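PDB 6G44: putative major capsid protein, which probably forms the shell of the mavirus virophage capsid, as a double jelly-roll protein that assembles into trimers. Local coordinates for residues N329-M334 against Y438-N443; I361-D366 against K446-Q451; V367-E372 against S431-K436. One frame throughout, in Å; residues are numbered along the deposited sequence.

Overall arrangement
Following the chain from the N terminus, interaction 1 begins in the loop 329-334, and strand 355-363 then leads to interaction 2 and strand 366-369 to interaction 3. Residues 431-436 meet 367-372 first, so interaction 3 closes the innermost loop, nested inside both others. Residues 438-443 next reach back to 329-334, and 446-451 finally pair with 361-366, so interactions 1 and 2 cross. Strands 355-363 and 366-369 are sheet neighbours, joining interactions 2 and 3; Leu435 packs against Val440, joining 3 to 1. Interactions 1 and 3 fasten the loop between strands 425-428 and 448-457 and also touch a second subunit, while interaction 2 pairs strand 448-457 with strand 355-363.

Interaction 1. Residues N329-M334 against Y438-N443; sequences NNVPSM and YNVMAN
Val331 reaches over to Val440 and the carbonyl of Met441 with its whole branched end. Its CG1 lies anti to the backbone N (chi1 -178°), which carries this methyl to the main-chain carbonyl of Met441 and on to Val440. The two valines cross at about a right angle, and Val331 CG1 stands 3.9 Å from Val440 CG1. Val331 CG2 is almost as near to the same methyl of Val440, so the single CG1 of Val440 is straddled by the fork of its partner. At its root the valine sits close against polar backbone, with Val331 CB 3.2 Å from Met441 O. A compact beta-branched residue suits this place, since it is broad near the main chain and has no long end to accommodate.

Beyond the valines the backbones take over. Asn443 N donates to Val331 O at 2.9 Å, lying in the carbonyl plane with an N-H...O angle of 160°. Farther along, Ala442 CB lies 3.9 Å from Ser333 CA, and its small methyl lets the two chains come this close. The hydroxyl of Ser333 is used elsewhere, bonded to the terminal carboxylate of Gly520, the end of this truncated construct, while Asn443 ND2 binds Asp477, so both polar ends are held within the buried surroundings. The outer side of 438-443 belongs to the trimer: Ala442 O accepts a bond from Ser33 of a second subunit.

Ser333 and Met334 both face Ile475 in a classic beta bulge, which opens strand 334-341 of the jelly-roll sheet just where the two inter-strand loops meet.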
# COMPACT_ATOMS: atom_id res chain seq x y z
N ASN C 329 11.63 33.23 -20.18
CA ASN C 329 10.72 33.93 -21.12
C ASN C 329 9.22 33.62 -20.90
O ASN C 329 8.35 34.20 -21.55
CB ASN C 329 11.08 33.59 -22.57
CG ASN C 329 12.48 34.06 -22.94
OD1 ASN C 329 12.89 35.15 -22.56
ND2 ASN C 329 13.19 33.24 -23.70
N ASN C 330 8.93 32.69 -19.98
CA ASN C 330 7.57 32.25 -19.69
C ASN C 330 7.63 31.60 -18.29
O ASN C 330 8.73 31.39 -17.77
CB ASN C 330 7.10 31.28 -20.78
CG ASN C 330 8.02 30.10 -20.95
OD1 ASN C 330 8.06 29.21 -20.09
ND2 ASN C 330 8.79 30.09 -22.05
N VAL C 331 6.47 31.27 -17.74
CA VAL C 331 6.37 30.83 -16.34
C VAL C 331 6.18 29.30 -16.30
O VAL C 331 5.16 28.80 -16.75
CB VAL C 331 5.20 31.54 -15.64
CG1 VAL C 331 5.11 31.11 -14.18
CG2 VAL C 331 5.35 33.06 -15.73
N PRO C 332 7.21 28.55 -15.81
CA PRO C 332 7.03 27.10 -15.69
C PRO C 332 5.96 26.66 -14.70
O PRO C 332 5.60 27.39 -13.79
CB PRO C 332 8.39 26.60 -15.21
CG PRO C 332 9.36 27.66 -15.65
CD PRO C 332 8.60 28.93 -15.50
N SER C 333 5.52 25.43 -14.89
CA SER C 333 4.56 24.78 -14.01
C SER C 333 5.14 24.44 -12.65
O SER C 333 4.42 24.55 -11.62
CB SER C 333 4.09 23.49 -14.67
OG SER C 333 3.23 22.74 -13.82
N MET C 334 6.40 24.03 -12.62
CA MET C 334 7.00 23.62 -11.36
C MET C 334 8.50 23.84 -11.39
O MET C 334 9.12 23.85 -12.46
CB MET C 334 6.68 22.14 -11.05
CG MET C 334 7.01 21.70 -9.61
SD MET C 334 6.58 19.98 -9.21
CE MET C 334 4.81 20.03 -9.21
N TYR C 438 -0.44 38.77 -9.89
CA TYR C 438 -1.39 37.74 -10.32
C TYR C 438 -1.13 37.26 -11.75
O TYR C 438 -1.67 36.21 -12.14
CB TYR C 438 -2.84 38.21 -10.16
CG TYR C 438 -3.10 39.58 -10.75
CD1 TYR C 438 -3.29 39.74 -12.12
CD2 TYR C 438 -3.14 40.73 -9.93
CE1 TYR C 438 -3.51 41.00 -12.67
CE2 TYR C 438 -3.35 41.99 -10.47
CZ TYR C 438 -3.55 42.12 -11.85
OH TYR C 438 -3.76 43.35 -12.43
N ASN C 439 -0.32 37.98 -12.54
CA ASN C 439 0.00 37.54 -13.90
C ASN C 439 1.01 36.40 -13.96
O ASN C 439 1.18 35.80 -15.02
CB ASN C 439 0.53 38.70 -14.75
CG ASN C 439 -0.51 39.78 -14.96
OD1 ASN C 439 -1.68 39.50 -15.22
ND2 ASN C 439 -0.08 41.03 -14.82
N VAL C 440 1.73 36.14 -12.86
CA VAL C 440 2.72 35.07 -12.85
C VAL C 440 2.00 33.76 -12.52
O VAL C 440 1.79 33.41 -11.35
CB VAL C 440 3.87 35.35 -11.86
CG1 VAL C 440 4.88 34.23 -11.91
CG2 VAL C 440 4.56 36.66 -12.20
N MET C 441 1.57 33.09 -13.59
CA MET C 441 0.78 31.87 -13.55
C MET C 441 1.47 30.83 -14.44
O MET C 441 2.04 31.18 -15.47
CB MET C 441 -0.61 32.13 -14.11
CG MET C 441 -1.42 33.13 -13.31
SD MET C 441 -3.04 33.47 -14.00
CE MET C 441 -3.89 31.96 -13.64
N ALA C 442 1.37 29.55 -14.08
CA ALA C 442 1.91 28.48 -14.89
C ALA C 442 1.39 28.60 -16.31
O ALA C 442 0.18 28.78 -16.53
CB ALA C 442 1.51 27.13 -14.30
N ASN C 443 2.32 28.52 -17.27
CA ASN C 443 2.03 28.58 -18.72
C ASN C 443 1.78 30.00 -19.25
O ASN C 443 1.45 30.18 -20.42
CB ASN C 443 0.88 27.64 -19.13
CG ASN C 443 1.23 26.20 -18.87
OD1 ASN C 443 2.37 25.82 -19.04
ND2 ASN C 443 0.26 25.40 -18.42

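Interaction 2. Residues I361-D366 against K446-Q451; sequences IKVDSD and KSINMQ
Asp364 and Asn449 are joined twice, once by backbone and once by side chain. Asp364 N donates to Asn449 O at 2.8 Å, and Asn449 N returns a bond to Asp364 OD1, also at 2.8 Å, meeting the oxygen nearly along its C-O axis. The carboxylate thus stands in for the backbone acceptor that a continuing strand would supply. CG of Asp364 is turned anti to the carbonyl carbon (chi1 -60°), which brings OD1 to this amide; OD2 lies 3.7 Å from Ile448 CG2. Lys446, near OD2 though their charged atoms do not touch, would probably help to keep the carboxylate negative.

This is the end of an antiparallel pairing of strands 355-363 and 448-457, inner neighbours in a four-stranded sheet of the double jelly-roll. Lys362 and Gln451 form a hydrogen-bonded pair: Lys362 N to Gln451 O at 2.9 Å is almost straight, and Gln451 N to Lys362 O is 3.0 Å. Val363 and Met450 follow as a non-hydrogen-bonded pair, with Val363 CG2 4.0 Å from Met450 CE on the buried face. Their apolar side chains suit that face, whereas Lys362 and Gln451 lie on the other, more open one.

Residues 363-366 make a type II' turn into strand 366-369, in which Val363 and Asp366 exchange both backbone bonds. Lys362 NZ bonds Asp364 O, the carbonyl of the turn's second residue, at 2.8 Å, and Gln451 NE2 is satisfied by Thr323 O of strand 319-328.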
# COMPACT_ATOMS: atom_id res chain seq x y z
N ILE C 361 13.14 32.79 -2.10
CA ILE C 361 12.90 32.94 -3.53
C ILE C 361 12.63 34.43 -3.84
O ILE C 361 11.88 35.07 -3.15
CB ILE C 361 11.68 32.13 -4.01
CG1 ILE C 361 11.67 30.68 -3.49
CG2 ILE C 361 11.61 32.17 -5.54
CD1 ILE C 361 12.81 29.84 -3.97
N LYS C 362 13.27 34.93 -4.90
CA LYS C 362 12.95 36.26 -5.47
C LYS C 362 12.34 36.01 -6.84
O LYS C 362 12.91 35.25 -7.62
CB LYS C 362 14.21 37.09 -5.61
CG LYS C 362 14.08 38.34 -6.47
CD LYS C 362 15.38 39.13 -6.42
CE LYS C 362 15.30 40.43 -7.22
NZ LYS C 362 14.98 40.19 -8.66
N VAL C 363 11.19 36.62 -7.13
CA VAL C 363 10.64 36.61 -8.50
C VAL C 363 10.37 38.07 -8.84
O VAL C 363 9.55 38.70 -8.19
CB VAL C 363 9.35 35.79 -8.65
CG1 VAL C 363 8.79 35.90 -10.07
CG2 VAL C 363 9.59 34.32 -8.29
N ASP C 364 11.05 38.57 -9.87
CA ASP C 364 10.94 39.99 -10.27
C ASP C 364 11.25 40.86 -9.04
O ASP C 364 12.27 40.63 -8.39
CB ASP C 364 9.58 40.23 -10.95
CG ASP C 364 9.38 39.38 -12.20
OD1 ASP C 364 10.38 38.92 -12.78
OD2 ASP C 364 8.21 39.21 -12.63
N SER C 365 10.38 41.81 -8.67
CA SER C 365 10.63 42.70 -7.52
C SER C 365 10.26 42.09 -6.17
O SER C 365 10.47 42.72 -5.14
CB SER C 365 9.83 44.00 -7.68
OG SER C 365 10.17 44.67 -8.88
N ASP C 366 9.72 40.87 -6.17
CA ASP C 366 9.21 40.24 -4.97
C ASP C 366 10.30 39.36 -4.35
O ASP C 366 10.68 38.35 -4.95
CB ASP C 366 8.00 39.39 -5.36
CG ASP C 366 7.08 39.09 -4.22
OD1 ASP C 366 7.52 39.02 -3.05
OD2 ASP C 366 5.88 38.92 -4.49
N LYS C 446 4.82 35.25 -19.96
CA LYS C 446 5.28 36.45 -19.31
C LYS C 446 6.72 36.18 -18.89
O LYS C 446 6.99 35.14 -18.26
CB LYS C 446 4.44 36.75 -18.08
CG LYS C 446 4.94 37.95 -17.29
CD LYS C 446 4.18 38.21 -16.01
CE LYS C 446 4.94 39.19 -15.14
NZ LYS C 446 5.15 40.51 -15.83
N SER C 447 7.63 37.09 -19.22
CA SER C 447 9.03 36.95 -18.83
C SER C 447 9.17 37.24 -17.33
O SER C 447 8.55 38.17 -16.81
CB SER C 447 9.92 37.90 -19.64
OG SER C 447 9.85 37.61 -21.03
N ILE C 448 9.96 36.42 -16.65
CA ILE C 448 10.26 36.61 -15.23
C ILE C 448 11.74 36.42 -14.97
O ILE C 448 12.46 35.80 -15.75
CB ILE C 448 9.45 35.64 -14.32
CG1 ILE C 448 9.73 34.16 -14.68
CG2 ILE C 448 7.97 35.99 -14.41
CD1 ILE C 448 9.14 33.18 -13.67
N ASN C 449 12.18 36.99 -13.85
CA ASN C 449 13.53 36.73 -13.34
C ASN C 449 13.41 36.13 -11.95
O ASN C 449 12.63 36.62 -11.15
CB ASN C 449 14.34 38.02 -13.28
CG ASN C 449 14.50 38.67 -14.65
OD1 ASN C 449 14.94 38.04 -15.60
ND2 ASN C 449 14.13 39.94 -14.74
N MET C 450 14.13 35.03 -11.71
CA MET C 450 14.11 34.35 -10.41
C MET C 450 15.52 34.21 -9.85
O MET C 450 16.47 33.95 -10.57
CB MET C 450 13.47 32.96 -10.57
CG MET C 450 13.39 32.15 -9.27
SD MET C 450 12.76 30.46 -9.46
CE MET C 450 11.04 30.83 -9.45
N GLN C 451 15.63 34.30 -8.52
CA GLN C 451 16.84 33.99 -7.81
C GLN C 451 16.44 33.10 -6.63
O GLN C 451 15.41 33.33 -6.00
CB GLN C 451 17.49 35.28 -7.32
CG GLN C 451 18.87 35.13 -6.70
CD GLN C 451 19.61 36.46 -6.64
OE1 GLN C 451 19.07 37.45 -6.16
NE2 GLN C 451 20.84 36.49 -7.14

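Interaction 3. Residues V367-E372 against S431-K436; sequences VGIFRE and SDLGLK. With SO4 (sulfate ion), chain B.
Leu433 CD2 is the bump at the centre of this contact, filling the hollow between Ile369 and the outer end of the Phe370 ring. It lies 3.6 Å from Phe370 CZ and 3.8 Å from Ile369 CG2, and its side chain crosses both at about a right angle. Ile369 CD1 meets Leu435 CD2 at 3.6 Å, methyl against methyl. A branched isoleucine suits the interface because it sends CG2 to Leu433 and CD1 to Leu435.

The Phe370 ring is met over one face and at one edge: Ile369 CG2 sits over the rim of the face, and Asp432 O lies in the ring plane at the edge, 3.3 Å from CE1. There the slightly positive ring hydrogens face a carbonyl oxygen. Gly368 and Ile369 form a G1 beta bulge opposite Ile361 at the end of strand 366-369, an outer strand of the jelly-roll sheet. The bulge shares Gly368 with a type II turn to Arg371, and the positive phi of Gly368 (72°) comes easily to glycine.

Beyond the bulge, the backbone amides of Phe370 and Glu372 bind a sulfate at the subunit boundary, probably from the crystallisation liquor. Phe370 N binds its O3 and Glu372 N its O2, each at 2.9 Å, while Thr41 N of a second subunit contributes another bond.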
# COMPACT_ATOMS: atom_id res chain seq x y z
N VAL C 367 10.79 39.73 -3.18
CA VAL C 367 11.98 39.14 -2.57
C VAL C 367 11.68 38.42 -1.26
O VAL C 367 10.69 38.70 -0.59
CB VAL C 367 13.09 40.19 -2.33
CG1 VAL C 367 13.43 40.89 -3.64
CG2 VAL C 367 12.66 41.22 -1.29
N GLY C 368 12.56 37.48 -0.91
CA GLY C 368 12.53 36.83 0.41
C GLY C 368 11.38 35.86 0.60
O GLY C 368 11.01 35.56 1.74
N ILE C 369 10.82 35.35 -0.49
CA ILE C 369 9.63 34.49 -0.37
C ILE C 369 10.08 33.15 0.25
O ILE C 369 11.10 32.59 -0.16
CB ILE C 369 8.95 34.24 -1.72
CG1 ILE C 369 8.58 35.57 -2.39
CG2 ILE C 369 7.71 33.35 -1.54
CD1 ILE C 369 8.48 35.45 -3.90
N PHE C 370 9.30 32.68 1.22
CA PHE C 370 9.55 31.46 2.00
C PHE C 370 10.58 31.64 3.13
O PHE C 370 10.91 30.66 3.79
CB PHE C 370 9.95 30.23 1.16
CG PHE C 370 8.94 29.79 0.13
CD1 PHE C 370 7.56 30.03 0.25
CD2 PHE C 370 9.39 29.05 -0.96
CE1 PHE C 370 6.67 29.56 -0.72
CE2 PHE C 370 8.49 28.61 -1.93
CZ PHE C 370 7.15 28.85 -1.79
N ARG C 371 11.05 32.86 3.38
CA ARG C 371 12.01 33.07 4.47
C ARG C 371 11.51 32.65 5.85
O ARG C 371 12.33 32.36 6.72
CB ARG C 371 12.50 34.52 4.52
CG ARG C 371 11.46 35.54 4.88
CD ARG C 371 11.98 36.96 4.63
NE ARG C 371 13.02 37.32 5.60
CZ ARG C 371 12.81 37.84 6.81
NH1 ARG C 371 11.58 38.10 7.27
NH2 ARG C 371 13.85 38.12 7.59
N GLU C 372 10.19 32.61 6.05
CA GLU C 372 9.64 32.20 7.35
C GLU C 372 9.41 30.70 7.47
O GLU C 372 8.88 30.24 8.48
CB GLU C 372 8.33 32.96 7.63
CG GLU C 372 8.46 34.50 7.62
CD GLU C 372 9.44 35.06 8.65
OE1 GLU C 372 9.73 34.41 9.69
OE2 GLU C 372 9.93 36.20 8.41
N SER C 431 2.28 29.04 -8.03
CA SER C 431 1.13 29.28 -7.14
C SER C 431 1.48 29.13 -5.66
O SER C 431 0.84 29.75 -4.81
CB SER C 431 -0.05 28.41 -7.54
OG SER C 431 0.26 27.03 -7.60
N ASP C 432 2.51 28.36 -5.33
CA ASP C 432 2.95 28.26 -3.92
C ASP C 432 3.55 29.54 -3.38
O ASP C 432 3.66 29.70 -2.16
CB ASP C 432 3.94 27.11 -3.73
CG ASP C 432 3.34 25.76 -4.02
OD1 ASP C 432 2.14 25.54 -3.69
OD2 ASP C 432 4.06 24.91 -4.60
N LEU C 433 3.98 30.43 -4.26
CA LEU C 433 4.71 31.65 -3.86
C LEU C 433 3.82 32.78 -3.37
O LEU C 433 4.34 33.72 -2.77
CB LEU C 433 5.54 32.16 -5.06
CG LEU C 433 6.63 31.21 -5.59
CD1 LEU C 433 7.14 31.73 -6.93
CD2 LEU C 433 7.78 31.06 -4.62
N GLY C 434 2.51 32.72 -3.63
CA GLY C 434 1.59 33.76 -3.18
C GLY C 434 1.96 35.13 -3.70
O GLY C 434 1.85 36.12 -2.97
N LEU C 435 2.34 35.21 -4.97
CA LEU C 435 2.87 36.45 -5.52
C LEU C 435 1.78 37.49 -5.63
O LEU C 435 0.64 37.20 -5.99
CB LEU C 435 3.48 36.23 -6.91
CG LEU C 435 4.70 35.29 -7.01
CD1 LEU C 435 5.04 34.98 -8.45
CD2 LEU C 435 5.92 35.88 -6.33
N LYS C 436 2.15 38.73 -5.31
CA LYS C 436 1.21 39.81 -5.51
C LYS C 436 0.92 40.02 -7.01
O LYS C 436 -0.19 40.44 -7.37
CB LYS C 436 1.62 41.10 -4.79
CG LYS C 436 2.93 41.74 -5.21
CD LYS C 436 3.14 43.09 -4.50
CE LYS C 436 2.18 44.16 -5.00
NZ LYS C 436 2.56 45.53 -4.56
S SO4 B . 7.32 34.38 3.78
O1 SO4 B . 8.32 35.47 3.98
O2 SO4 B . 7.90 33.16 4.38
O3 SO4 B . 7.10 34.22 2.31
O4 SO4 B . 6.07 34.76 4.48